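Local coordinates for protein 3-hydroxyacyl-CoA dehydrogenase (Archaeoglobus fulgidus, PDB 1ZEJ) that probably works as an NAD-dependent dehydrogenase of the 3-hydroxyacyl-CoA dehydrogenase family, oxidising a hydroxyl group on its substrate, and forms a homodimer, at residues C104-V109 against G127-N132; L139-I144 against G172-N177. All coordinates share one frame; numbering follows the deposited sequence.

Contact 1: residues C104-V109 against G127-N132; sequences CSNTSV and GVHWMN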
loop_
_atom_site.group_PDB
_atom_site.type_symbol
_atom_site.label_atom_id
_atom_site.label_comp_id
_atom_site.label_asym_id
_atom_site.label_seq_id
_atom_site.Cartn_x
_atom_site.Cartn_y
_atom_site.Cartn_z
ATOM N N CYS A 104 3.767 25.443 -13.588
ATOM C CA CYS A 104 3.543 24.173 -12.910
ATOM C C CYS A 104 3.002 24.442 -11.517
ATOM O O CYS A 104 3.777 24.832 -10.673
ATOM C CB CYS A 104 4.865 23.442 -12.755
ATOM S SG CYS A 104 5.705 23.080 -14.269
ATOM N N SER A 105 1.739 24.157 -11.228
ATOM C CA SER A 105 1.206 24.344 -9.882
ATOM C C SER A 105 1.409 23.074 -9.008
ATOM O O SER A 105 1.046 21.979 -9.424
ATOM C CB SER A 105 -0.264 24.741 -9.967
ATOM O OG SER A 105 -0.810 24.876 -8.667
ATOM N N ASN A 106 2.018 23.217 -7.836
ATOM C CA ASN A 106 2.067 22.126 -6.850
ATOM C C ASN A 106 0.705 22.162 -6.194
ATOM O O ASN A 106 0.417 23.021 -5.354
ATOM C CB ASN A 106 3.177 22.333 -5.804
ATOM C CG ASN A 106 3.272 21.159 -4.762
ATOM O OD1 ASN A 106 3.413 19.950 -5.099
ATOM N ND2 ASN A 106 3.229 21.533 -3.492
ATOM N N THR A 107 -0.174 21.307 -6.637
ATOM C CA THR A 107 -1.546 21.391 -6.177
ATOM C C THR A 107 -1.794 20.058 -5.489
ATOM O O THR A 107 -1.521 19.011 -6.066
ATOM C CB THR A 107 -2.567 21.810 -7.345
ATOM O OG1 THR A 107 -3.923 21.599 -6.928
ATOM C CG2 THR A 107 -2.323 21.078 -8.645
ATOM N N SER A 108 -2.214 20.112 -4.230
ATOM C CA SER A 108 -2.559 18.907 -3.460
ATOM C C SER A 108 -3.834 18.267 -3.987
ATOM O O SER A 108 -3.837 17.104 -4.353
ATOM C CB SER A 108 -2.750 19.230 -1.970
ATOM O OG SER A 108 -1.524 19.216 -1.252
ATOM N N VAL A 109 -4.928 19.023 -3.968
ATOM C CA VAL A 109 -6.207 18.503 -4.413
ATOM C C VAL A 109 -7.014 19.442 -5.314
ATOM O O VAL A 109 -7.998 18.983 -5.888
ATOM C CB VAL A 109 -7.121 18.133 -3.242
ATOM C CG1 VAL A 109 -6.478 17.025 -2.378
ATOM C CG2 VAL A 109 -7.473 19.367 -2.402
ATOM N N GLY A 127 -0.082 20.519 -13.566
ATOM C CA GLY A 127 0.119 20.322 -12.132
ATOM C C GLY A 127 1.404 19.533 -11.999
ATOM O O GLY A 127 1.672 18.621 -12.791
ATOM N N VAL A 128 2.207 19.875 -10.994
ATOM C CA VAL A 128 3.378 19.023 -10.624
ATOM C C VAL A 128 3.304 18.816 -9.122
ATOM O O VAL A 128 3.566 19.782 -8.350
ATOM C CB VAL A 128 4.748 19.619 -11.044
ATOM C CG1 VAL A 128 5.889 18.824 -10.541
ATOM C CG2 VAL A 128 4.877 19.738 -12.512
ATOM N N HIS A 129 2.964 17.586 -8.727
ATOM C CA HIS A 129 2.684 17.155 -7.383
ATOM C C HIS A 129 3.915 16.469 -6.775
ATOM O O HIS A 129 4.301 15.364 -7.151
ATOM C CB HIS A 129 1.464 16.231 -7.440
ATOM C CG HIS A 129 1.053 15.651 -6.135
ATOM N ND1 HIS A 129 0.454 14.410 -6.043
ATOM C CD2 HIS A 129 1.115 16.141 -4.866
ATOM C CE1 HIS A 129 0.203 14.146 -4.770
ATOM N NE2 HIS A 129 0.604 15.178 -4.038
ATOM N N TRP A 130 4.596 17.230 -5.928
ATOM C CA TRP A 130 5.791 16.795 -5.237
ATOM C C TRP A 130 5.365 16.159 -3.959
ATOM O O TRP A 130 4.350 16.520 -3.391
ATOM C CB TRP A 130 6.667 17.994 -4.874
ATOM C CG TRP A 130 7.252 18.756 -6.040
ATOM C CD1 TRP A 130 6.614 19.699 -6.792
ATOM C CD2 TRP A 130 8.579 18.672 -6.554
ATOM N NE1 TRP A 130 7.454 20.205 -7.734
ATOM C CE2 TRP A 130 8.666 19.576 -7.623
ATOM C CE3 TRP A 130 9.697 17.911 -6.229
ATOM C CZ2 TRP A 130 9.840 19.763 -8.355
ATOM C CZ3 TRP A 130 10.876 18.108 -6.947
ATOM C CH2 TRP A 130 10.935 19.010 -8.008
HETATM N N MSE A 131 6.163 15.218 -3.463
HETATM C CA MSE A 131 5.863 14.562 -2.187
HETATM C C MSE A 131 6.687 15.261 -1.096
HETATM O O MSE A 131 7.467 16.169 -1.364
HETATM C CB MSE A 131 6.154 13.059 -2.261
HETATM C CG MSE A 131 5.632 12.356 -3.495
HETATM SE SE MSE A 131 3.682 12.368 -3.618
HETATM C CE MSE A 131 3.420 12.492 -5.579
ATOM N N ASN A 132 6.442 14.907 0.139
ATOM C CA ASN A 132 7.000 15.644 1.260
ATOM C C ASN A 132 8.030 14.828 1.997
ATOM O O ASN A 132 7.673 13.789 2.530
ATOM C CB ASN A 132 5.873 16.007 2.239
ATOM C CG ASN A 132 6.293 17.076 3.257
ATOM O OD1 ASN A 132 7.237 17.861 3.042
ATOM N ND2 ASN A 132 5.593 17.106 4.368
#

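Contact 2: residues L139-I144 against G172-N177; sequences LVEIVI and GQSLVN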
loop_
_atom_site.group_PDB
_atom_site.type_symbol
_atom_site.label_atom_id
_atom_site.label_comp_id
_atom_site.label_asym_id
_atom_site.label_seq_id
_atom_site.Cartn_x
_atom_site.Cartn_y
_atom_site.Cartn_z
ATOM N N LEU A 139 9.229 10.329 -5.906
ATOM C CA LEU A 139 8.103 10.425 -6.832
ATOM C C LEU A 139 7.636 11.858 -7.043
ATOM O O LEU A 139 7.500 12.636 -6.083
ATOM C CB LEU A 139 6.929 9.518 -6.392
ATOM C CG LEU A 139 5.750 9.539 -7.360
ATOM C CD1 LEU A 139 6.034 8.665 -8.607
ATOM C CD2 LEU A 139 4.529 9.064 -6.712
ATOM N N VAL A 140 7.452 12.223 -8.306
ATOM C CA VAL A 140 6.743 13.443 -8.645
ATOM C C VAL A 140 5.719 13.061 -9.697
ATOM O O VAL A 140 6.041 12.383 -10.671
ATOM C CB VAL A 140 7.662 14.557 -9.156
ATOM C CG1 VAL A 140 6.887 15.811 -9.419
ATOM C CG2 VAL A 140 8.738 14.827 -8.166
ATOM N N GLU A 141 4.487 13.472 -9.478
ATOM C CA GLU A 141 3.413 13.267 -10.444
ATOM C C GLU A 141 3.197 14.526 -11.258
ATOM O O GLU A 141 3.162 15.620 -10.706
ATOM C CB GLU A 141 2.114 12.946 -9.757
ATOM C CG GLU A 141 2.063 11.570 -9.132
ATOM C CD GLU A 141 0.734 11.333 -8.429
ATOM O OE1 GLU A 141 0.249 12.295 -7.752
ATOM O OE2 GLU A 141 0.148 10.212 -8.579
ATOM N N ILE A 142 3.086 14.373 -12.564
ATOM C CA ILE A 142 2.609 15.467 -13.405
ATOM C C ILE A 142 1.151 15.221 -13.635
ATOM O O ILE A 142 0.793 14.125 -14.083
ATOM C CB ILE A 142 3.346 15.480 -14.736
ATOM C CG1 ILE A 142 4.833 15.815 -14.487
ATOM C CG2 ILE A 142 2.651 16.420 -15.740
ATOM C CD1 ILE A 142 5.705 15.710 -15.678
ATOM N N VAL A 143 0.319 16.225 -13.354
ATOM C CA VAL A 143 -1.114 16.069 -13.477
ATOM C C VAL A 143 -1.563 17.055 -14.548
ATOM O O VAL A 143 -1.479 18.258 -14.355
ATOM C CB VAL A 143 -1.812 16.317 -12.153
ATOM C CG1 VAL A 143 -3.314 16.030 -12.274
ATOM C CG2 VAL A 143 -1.214 15.447 -11.054
ATOM N N ILE A 144 -2.004 16.528 -15.676
ATOM C CA ILE A 144 -2.354 17.363 -16.797
ATOM C C ILE A 144 -3.847 17.717 -16.857
ATOM O O ILE A 144 -4.721 16.964 -16.428
ATOM C CB ILE A 144 -1.822 16.792 -18.120
ATOM C CG1 ILE A 144 -2.567 15.547 -18.577
ATOM C CG2 ILE A 144 -0.311 16.492 -17.987
ATOM C CD1 ILE A 144 -2.365 15.271 -20.021
ATOM N N GLY A 172 -5.806 14.679 -15.185
ATOM C CA GLY A 172 -6.830 15.304 -14.371
ATOM C C GLY A 172 -6.697 15.172 -12.870
ATOM O O GLY A 172 -6.917 16.165 -12.156
ATOM N N GLN A 173 -6.383 13.966 -12.379
ATOM C CA GLN A 173 -6.253 13.703 -10.918
ATOM C C GLN A 173 -4.995 12.938 -10.629
ATOM O O GLN A 173 -4.617 12.067 -11.392
ATOM C CB GLN A 173 -7.417 12.879 -10.349
ATOM C CG GLN A 173 -8.751 13.518 -10.514
ATOM C CD GLN A 173 -9.873 12.691 -9.996
ATOM O OE1 GLN A 173 -9.701 11.852 -9.109
ATOM N NE2 GLN A 173 -11.051 12.914 -10.550
ATOM N N SER A 174 -4.413 13.220 -9.482
ATOM C CA SER A 174 -3.316 12.434 -8.931
ATOM C C SER A 174 -3.669 10.953 -8.666
ATOM O O SER A 174 -4.664 10.655 -7.981
ATOM C CB SER A 174 -2.859 13.066 -7.603
ATOM O OG SER A 174 -2.084 12.176 -6.836
ATOM N N LEU A 175 -2.799 10.043 -9.110
ATOM C CA LEU A 175 -2.960 8.610 -8.852
ATOM C C LEU A 175 -2.704 8.271 -7.402
ATOM O O LEU A 175 -3.408 7.475 -6.795
ATOM C CB LEU A 175 -2.023 7.780 -9.747
ATOM C CG LEU A 175 -2.154 7.938 -11.275
ATOM C CD1 LEU A 175 -1.258 6.910 -11.967
ATOM C CD2 LEU A 175 -3.563 7.769 -11.767
ATOM N N VAL A 176 -1.697 8.912 -6.812
ATOM C CA VAL A 176 -1.450 8.809 -5.399
ATOM C C VAL A 176 -2.652 9.217 -4.569
ATOM O O VAL A 176 -2.992 8.503 -3.644
ATOM C CB VAL A 176 -0.213 9.685 -4.969
ATOM C CG1 VAL A 176 -0.115 9.742 -3.454
ATOM C CG2 VAL A 176 1.054 9.129 -5.605
ATOM N N ASN A 177 -3.294 10.345 -4.860
ATOM C CA ASN A 177 -4.477 10.807 -4.100
ATOM C C ASN A 177 -5.586 9.765 -4.266
ATOM O O ASN A 177 -6.314 9.432 -3.326
ATOM C CB ASN A 177 -4.938 12.181 -4.581
ATOM C CG ASN A 177 -4.066 13.334 -4.032
ATOM O OD1 ASN A 177 -3.158 13.109 -3.244
ATOM N ND2 ASN A 177 -4.344 14.556 -4.492
#

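Contact 1: residues C104-V109 against G127-N132
In the beta-alpha-beta unit made of strand 103-105, helix 112-116 and strand 125-130, the two parallel strands of the NAD-binding domain meet at Ser105 and Gly127, whose CA atoms lie 4.7 Å apart. Val128 N donates to Ser105 O over 2.9 Å. The same oxygen also takes a CA-H...O contact from Gly127.

One residue further on, strand 103-105 has ended and the chain turns off, and here the side chain of Asn106 bonds the backbone N-H of Trp130, beyond the point where the backbone pairing ends. With CG anti to the backbone N (chi1 -178°), the carboxamide reaches along strand 125-130, and OD1 accepts from Trp130 N at 3.1 Å. This bond is nearly straight, 170° at the hydrogen, and the donor sits almost in line with the C=O bond. OD1 also lies in the plane of the indole, at its edge, 3.6 Å from Trp130 CD1, while the amide and ring planes are turned 68° apart. Asn106 CA itself makes a CA-H...O contact of 3.2 Å with Val128 O.

At the start of the segment, Cys104 CB rests 3.7 Å from Val128 CG2, and both side chains touch Val156 of helix 150-162. Trp130 also touches Met23 and Ile27 of helix 22-32. Ser105 OG bonds Glu79 and Lys88, and the NZ of Lys88 also holds Asn106 O.

His129, predicted to matter for catalysis, stands at the end of this strand pair, with Thr107 O 4.1 Å from its CD2. Placing cofactor-site and catalytic residues at the C-terminal ends of neighbouring parallel strands is characteristic of Rossmann-type dehydrogenases.

Contact 2: residues L139-I144 against G172-N177
Strand 139-144 and segment 172-177 run nearly antiparallel, 165° apart end to end, and are joined at one end by Gly172 N donating to Ile144 O over 2.8 Å. Gly172 follows strand 166-171 and leads into helix 175-193, and Glu141 reaches across to meet the start of that helix.

Its carboxylate is carried out on a chain extended beyond CG. OE1 accepts from Ser174 OG at a short 2.5 Å on its syn lone pair, and it also bonds His129 ND1; OE2 accepts from Val176 N at 2.9 Å, 168° at the hydrogen. Ser174 is the N-cap: OG, anti to its backbone N at chi1 163°, in turn accepts from Asn177 N at 3.0 Å. The carboxylate thus lies at the helix N-terminus, fixed there by the Ser174 hydroxyl and the Val176 N-H.

On one flank of Glu141, Leu139 CD2 packs 3.6 Å from Val176 CG2; on the other, Val143 CG1 lies 3.5 Å from Gly172 C.

Strand 139-144 sits between strands 125-130 and 166-171, with Val140 and Ile142 turned to helix 150-162, while Leu139 and Val176 also touch His207 of the second subunit.

Contacts 1 and 2, their centres about 8 Å apart, share one sheet through the neighbouring strands 125-130 and 139-144. The link that matters is His129 ND1 to Glu141 OE1 at 2.7 Å, a probable hydrogen bond: the carboxylate that meets helix 175-193 in contact 2 probably sets the orientation of the predicted catalytic histidine of contact 1, consistent with the His-Glu pair of 3-hydroxyacyl-CoA dehydrogenases. A second tie, Ser108 O to Asn177 ND2 at 2.6 Å, joins a predicted NAD-site residue to the same helix. On the face of the sheet that meets helix 150-162, Val128 CG1 packs 3.4 Å from Val140 CG1. Both contacts reach the second subunit.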